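Local coordinates for D-glycerate 2-kinase (Thermotoga maritima, PDB 2B8N), which catalyses the ATP-dependent, magnesium-requiring phosphorylation of D-glycerate to 2-phosphoglycerate, a step in the breakdown of serine by way of 3-hydroxypyruvate, at residues V40-P45 with A67-L72; G261-C267 with V420-I424. All blocks are in the same frame, centred on the assembly; numbering follows the deposited sequence.

Interaction 1: residues V40-P45 with A67-L72; sequences VKETLP and AAYEVL
L44 and V71 interlock where the turn joining helices 36-41 and 44-47 lies against the last turns of helix 61-72. That helix is the connection of a beta-alpha-beta crossover, running between strands 52-57 and 76-84 of the six-stranded parallel sheet, and the contact sits on the helical layer over one face of this sheet. The main bump is the end of L44. A chi1 of -180° swings CG away from the backbone N, which carries CD2 over the low surface left by A68, 3.7 Å from A68 CA, and brings it 4.1 Å from L72 CD1. Beneath, L44, A68 and L72 all rest on L130 of strand 128-133. V71 answers as the opposing knob, splitting its two methyls: CG1 fits the hollow between L44 and P45, 3.9 Å from P45 CG, P45 and V71 crossing almost at a right angle, whereas CG2 lies 3.8 Å from K41 CG. Further back, the small A67 accommodates V40, and the two CB atoms approach to 4.0 Å. K41 spans the edge of the contact with a straight chain. Its aliphatic part, extended beyond CG, passes V71 in the opposite direction and brings NZ to E70 OE1, a salt bridge of 2.9 Å met nearly along the C-O axis. D37 gives NZ a second carboxylate, and E70 OE2 pairs with K66, so charges alternate along this edge. Replacing K41 by an alanine is likely to uncover V71 CG2 and leave E70 OE1 and D37 without their shared cation. The turn itself is held by V40 O, which accepts from both T43 N and L44 N, the latter at 2.8 Å.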
loop_
_atom_site.group_PDB
_atom_site.type_symbol
_atom_site.label_atom_id
_atom_site.label_comp_id
_atom_site.label_asym_id
_atom_site.label_seq_id
_atom_site.Cartn_x
_atom_site.Cartn_y
_atom_site.Cartn_z
ATOM N N VAL A 40 -8.987 -6.287 -10.717
ATOM C CA VAL A 40 -9.436 -5.641 -11.941
ATOM C C VAL A 40 -10.629 -6.393 -12.536
ATOM O O VAL A 40 -11.686 -5.815 -12.780
ATOM C CB VAL A 40 -8.278 -5.567 -12.971
ATOM C CG1 VAL A 40 -8.779 -5.142 -14.345
ATOM C CG2 VAL A 40 -7.220 -4.591 -12.481
ATOM N N LYS A 41 -10.450 -7.684 -12.765
ATOM C CA LYS A 41 -11.482 -8.496 -13.426
ATOM C C LYS A 41 -12.815 -8.532 -12.655
ATOM O O LYS A 41 -13.881 -8.632 -13.266
ATOM C CB LYS A 41 -10.964 -9.927 -13.681
ATOM C CG LYS A 41 -10.096 -10.074 -14.938
ATOM C CD LYS A 41 -9.243 -11.336 -14.888
ATOM C CE LYS A 41 -8.470 -11.589 -16.206
ATOM N NZ LYS A 41 -7.643 -12.850 -16.164
ATOM N N GLU A 42 -12.756 -8.437 -11.328
ATOM C CA GLU A 42 -13.976 -8.389 -10.506
ATOM C C GLU A 42 -14.664 -7.018 -10.493
ATOM O O GLU A 42 -15.787 -6.925 -10.019
ATOM C CB GLU A 42 -13.683 -8.844 -9.076
ATOM C CG GLU A 42 -13.352 -10.316 -9.005
ATOM C CD GLU A 42 -13.173 -10.838 -7.594
ATOM O OE1 GLU A 42 -13.157 -10.024 -6.636
ATOM O OE2 GLU A 42 -13.042 -12.076 -7.452
ATOM N N THR A 43 -14.001 -5.982 -11.022
ATOM C CA THR A 43 -14.560 -4.626 -11.097
ATOM C C THR A 43 -14.815 -4.095 -12.525
ATOM O O THR A 43 -15.936 -3.663 -12.851
ATOM C CB THR A 43 -13.616 -3.630 -10.422
ATOM O OG1 THR A 43 -13.367 -4.035 -9.071
ATOM C CG2 THR A 43 -14.220 -2.229 -10.441
ATOM N N LEU A 44 -13.776 -4.119 -13.358
ATOM C CA LEU A 44 -13.787 -3.441 -14.666
ATOM C C LEU A 44 -14.968 -3.823 -15.578
ATOM O O LEU A 44 -15.557 -2.953 -16.217
ATOM C CB LEU A 44 -12.458 -3.701 -15.397
ATOM C CG LEU A 44 -12.249 -3.083 -16.771
ATOM C CD1 LEU A 44 -12.616 -1.612 -16.759
ATOM C CD2 LEU A 44 -10.804 -3.268 -17.201
ATOM N N PRO A 45 -15.322 -5.121 -15.660
ATOM C CA PRO A 45 -16.417 -5.484 -16.562
ATOM C C PRO A 45 -17.727 -4.763 -16.240
ATOM O O PRO A 45 -18.400 -4.274 -17.148
ATOM C CB PRO A 45 -16.550 -6.990 -16.331
ATOM C CG PRO A 45 -15.192 -7.397 -15.908
ATOM C CD PRO A 45 -14.785 -6.314 -14.983
ATOM N N ALA A 67 -4.427 -7.372 -17.113
ATOM C CA ALA A 67 -5.786 -7.819 -16.777
ATOM C C ALA A 67 -6.889 -6.982 -17.462
ATOM O O ALA A 67 -7.899 -7.516 -17.883
ATOM C CB ALA A 67 -5.982 -7.850 -15.260
ATOM N N ALA A 68 -6.671 -5.678 -17.592
ATOM C CA ALA A 68 -7.582 -4.777 -18.305
ATOM C C ALA A 68 -7.643 -5.079 -19.800
ATOM O O ALA A 68 -8.702 -5.014 -20.416
ATOM C CB ALA A 68 -7.140 -3.348 -18.101
ATOM N N TYR A 69 -6.494 -5.388 -20.382
ATOM C CA TYR A 69 -6.437 -5.758 -21.781
ATOM C C TYR A 69 -7.319 -6.971 -22.040
ATOM O O TYR A 69 -8.107 -7.005 -23.002
ATOM C CB TYR A 69 -4.997 -6.069 -22.170
ATOM C CG TYR A 69 -4.839 -6.441 -23.603
ATOM C CD1 TYR A 69 -5.259 -5.584 -24.608
ATOM C CD2 TYR A 69 -4.272 -7.652 -23.963
ATOM C CE1 TYR A 69 -5.113 -5.928 -25.940
ATOM C CE2 TYR A 69 -4.117 -7.998 -25.272
ATOM C CZ TYR A 69 -4.540 -7.141 -26.252
ATOM O OH TYR A 69 -4.374 -7.499 -27.556
ATOM N N GLU A 70 -7.190 -7.959 -21.157
ATOM C CA GLU A 70 -7.960 -9.201 -21.266
ATOM C C GLU A 70 -9.460 -8.962 -21.103
ATOM O O GLU A 70 -10.253 -9.623 -21.761
ATOM C CB GLU A 70 -7.469 -10.246 -20.259
ATOM C CG GLU A 70 -6.071 -10.776 -20.576
ATOM C CD GLU A 70 -5.512 -11.711 -19.522
ATOM O OE1 GLU A 70 -6.238 -12.040 -18.556
ATOM O OE2 GLU A 70 -4.333 -12.107 -19.668
ATOM N N VAL A 71 -9.849 -8.035 -20.229
ATOM C CA VAL A 71 -11.251 -7.631 -20.150
ATOM C C VAL A 71 -11.724 -6.873 -21.427
ATOM O O VAL A 71 -12.780 -7.183 -21.958
ATOM C CB VAL A 71 -11.557 -6.767 -18.887
ATOM C CG1 VAL A 71 -12.988 -6.202 -18.959
ATOM C CG2 VAL A 71 -11.345 -7.577 -17.588
ATOM N N LEU A 72 -10.952 -5.895 -21.912
ATOM C CA LEU A 72 -11.448 -4.961 -22.931
ATOM C C LEU A 72 -10.995 -5.229 -24.360
ATOM O O LEU A 72 -11.748 -4.967 -25.277
ATOM C CB LEU A 72 -11.062 -3.538 -22.572
ATOM C CG LEU A 72 -11.755 -2.980 -21.325
ATOM C CD1 LEU A 72 -11.060 -1.692 -21.017
ATOM C CD2 LEU A 72 -13.253 -2.782 -21.489
#

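Interaction 2: residues G261-C267 with V420-I424; sequences GNVQKVC and VNDLI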
loop_
_atom_site.group_PDB
_atom_site.type_symbol
_atom_site.label_atom_id
_atom_site.label_comp_id
_atom_site.label_asym_id
_atom_site.label_seq_id
_atom_site.Cartn_x
_atom_site.Cartn_y
_atom_site.Cartn_z
ATOM N N GLY A 261 -8.620 -2.449 -4.541
ATOM C CA GLY A 261 -7.954 -3.173 -3.477
ATOM C C GLY A 261 -7.578 -2.269 -2.338
ATOM O O GLY A 261 -7.187 -1.140 -2.531
ATOM N N ASN A 262 -7.698 -2.790 -1.135
ATOM C CA ASN A 262 -7.255 -2.080 0.071
ATOM C C ASN A 262 -7.288 -3.050 1.231
ATOM O O ASN A 262 -7.715 -4.179 1.076
ATOM C CB ASN A 262 -8.175 -0.901 0.352
ATOM C CG ASN A 262 -9.595 -1.338 0.597
ATOM O OD1 ASN A 262 -9.873 -2.542 0.744
ATOM N ND2 ASN A 262 -10.506 -0.373 0.658
ATOM N N VAL A 263 -6.886 -2.623 2.411
ATOM C CA VAL A 263 -6.822 -3.565 3.547
ATOM C C VAL A 263 -8.219 -4.103 3.984
ATOM O O VAL A 263 -8.356 -5.222 4.519
ATOM C CB VAL A 263 -6.025 -2.950 4.725
ATOM C CG1 VAL A 263 -6.854 -1.931 5.468
ATOM C CG2 VAL A 263 -5.502 -4.027 5.653
ATOM N N GLN A 264 -9.269 -3.333 3.716
ATOM C CA GLN A 264 -10.622 -3.792 4.042
ATOM C C GLN A 264 -11.011 -5.022 3.222
ATOM O O GLN A 264 -11.563 -5.985 3.784
ATOM C CB GLN A 264 -11.651 -2.703 3.798
ATOM C CG GLN A 264 -11.504 -1.465 4.650
ATOM C CD GLN A 264 -12.696 -0.551 4.476
ATOM O OE1 GLN A 264 -13.800 -1.012 4.170
ATOM N NE2 GLN A 264 -12.484 0.751 4.647
ATOM N N LYS A 265 -10.717 -5.007 1.915
ATOM C CA LYS A 265 -11.088 -6.131 1.041
ATOM C C LYS A 265 -10.428 -7.412 1.550
ATOM O O LYS A 265 -11.038 -8.482 1.527
ATOM C CB LYS A 265 -10.726 -5.841 -0.422
ATOM C CG LYS A 265 -11.226 -6.877 -1.437
ATOM N N VAL A 266 -9.204 -7.276 2.049
ATOM C CA VAL A 266 -8.401 -8.408 2.472
ATOM C C VAL A 266 -8.903 -8.943 3.782
ATOM O O VAL A 266 -8.908 -10.140 3.993
ATOM C CB VAL A 266 -6.926 -8.007 2.561
ATOM C CG1 VAL A 266 -6.089 -9.113 3.133
ATOM C CG2 VAL A 266 -6.422 -7.687 1.182
ATOM N N CYS A 267 -9.337 -8.057 4.659
ATOM C CA CYS A 267 -9.958 -8.494 5.901
ATOM C C CYS A 267 -11.296 -9.167 5.687
ATOM O O CYS A 267 -11.613 -10.135 6.382
ATOM C CB CYS A 267 -10.141 -7.307 6.810
ATOM S SG CYS A 267 -8.608 -6.921 7.573
ATOM N N VAL A 420 -1.346 -3.785 0.195
ATOM C CA VAL A 420 -2.427 -3.079 0.866
ATOM C C VAL A 420 -2.227 -3.154 2.365
ATOM O O VAL A 420 -3.180 -3.302 3.111
ATOM C CB VAL A 420 -3.830 -3.617 0.481
ATOM C CG1 VAL A 420 -4.039 -3.529 -1.010
ATOM C CG2 VAL A 420 -4.036 -5.055 0.977
ATOM N N ASN A 421 -0.970 -3.020 2.786
ATOM C CA ASN A 421 -0.564 -3.005 4.193
ATOM C C ASN A 421 -0.701 -4.391 4.872
ATOM O O ASN A 421 -0.349 -5.393 4.266
ATOM C CB ASN A 421 -1.242 -1.838 4.933
ATOM C CG ASN A 421 -0.846 -0.480 4.351
ATOM O OD1 ASN A 421 -1.703 0.318 3.915
ATOM N ND2 ASN A 421 0.469 -0.217 4.339
ATOM N N ASP A 422 -1.193 -4.454 6.111
ATOM C CA ASP A 422 -0.999 -5.643 6.956
ATOM C C ASP A 422 -2.309 -6.406 7.245
ATOM O O ASP A 422 -3.363 -5.798 7.462
ATOM C CB ASP A 422 -0.288 -5.224 8.268
ATOM C CG ASP A 422 1.077 -4.548 8.017
ATOM O OD1 ASP A 422 1.649 -4.740 6.918
ATOM O OD2 ASP A 422 1.598 -3.844 8.917
ATOM N N LEU A 423 -2.226 -7.731 7.230
ATOM C CA LEU A 423 -3.314 -8.594 7.708
ATOM C C LEU A 423 -2.819 -9.411 8.916
ATOM O O LEU A 423 -1.751 -10.022 8.844
ATOM C CB LEU A 423 -3.787 -9.548 6.592
ATOM C CG LEU A 423 -4.812 -10.622 6.980
ATOM C CD1 LEU A 423 -6.062 -9.964 7.519
ATOM C CD2 LEU A 423 -5.149 -11.536 5.835
ATOM N N ILE A 424 -3.589 -9.402 10.005
ATOM C CA ILE A 424 -3.308 -10.236 11.154
ATOM C C ILE A 424 -4.526 -11.093 11.442
ATOM O O ILE A 424 -5.634 -10.594 11.457
ATOM C CB ILE A 424 -3.011 -9.432 12.418
ATOM C CG1 ILE A 424 -1.797 -8.514 12.222
ATOM C CG2 ILE A 424 -2.767 -10.404 13.601
ATOM C CD1 ILE A 424 -2.127 -7.122 11.758
HETATM O O HOH W 1 -4.779 -0.170 2.432
#
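V266 points its two methyls at different partners: CG2 meets V420 CG2 at 3.6 Å, and CG1, anti to the backbone N (chi1 174°), meets L423 CD2 at 3.7 Å, the side chains crossing at a slant in both pairs. The leucine forks here, sending its other methyl, CD1, to C267 SG at 4.0 Å, and both L423 and C267 also press on I320 of strand 317-323. V263 is turned differently. Its CB and CG2 lie against backbone oxygens, CG2 near both V420 O and D422 O. V263, V266 and C267 belong to the first turn or so of helix 263-276; the axes of 263-267 and of 422-424, in the mixed sheet, approach to 8.8 Å and run in the same general direction, 25° apart. The helix directly follows strand 255-261, an outermost strand of the parallel sheet, and leads the chain from that sheet to the mixed one. At its start N262 is the N-cap: OD1 accepts from K265 N at 2.9 Å, while ND2 turns to D205. V420 lays CB and CG1 over the N262 backbone, CG1 coming 3.7 Å from N262 CA. D422 points away from the helix, its carboxylate forming a salt bridge with R337 and a hydrogen bond with N338.

In the fold
Interaction 1 lies toward the periphery, 21 Å from the centre of the chain, whereas interaction 2 is buried at 9 Å. Their centres are 21 Å apart and their nearest atoms about 6 Å, without touching. Strand 255-261 connects them: V40 and T43 of the first contact rest on I260, the residue just before the 261-267 segment. V34, which precedes helix 36-41, in turn touches V266 and V420. Interaction 1 thus packs helices within the domain of the parallel sheet, and interaction 2 lies where the chain passes from that sheet to the mixed one. Neither contact by itself locates the ATP or glycerate site.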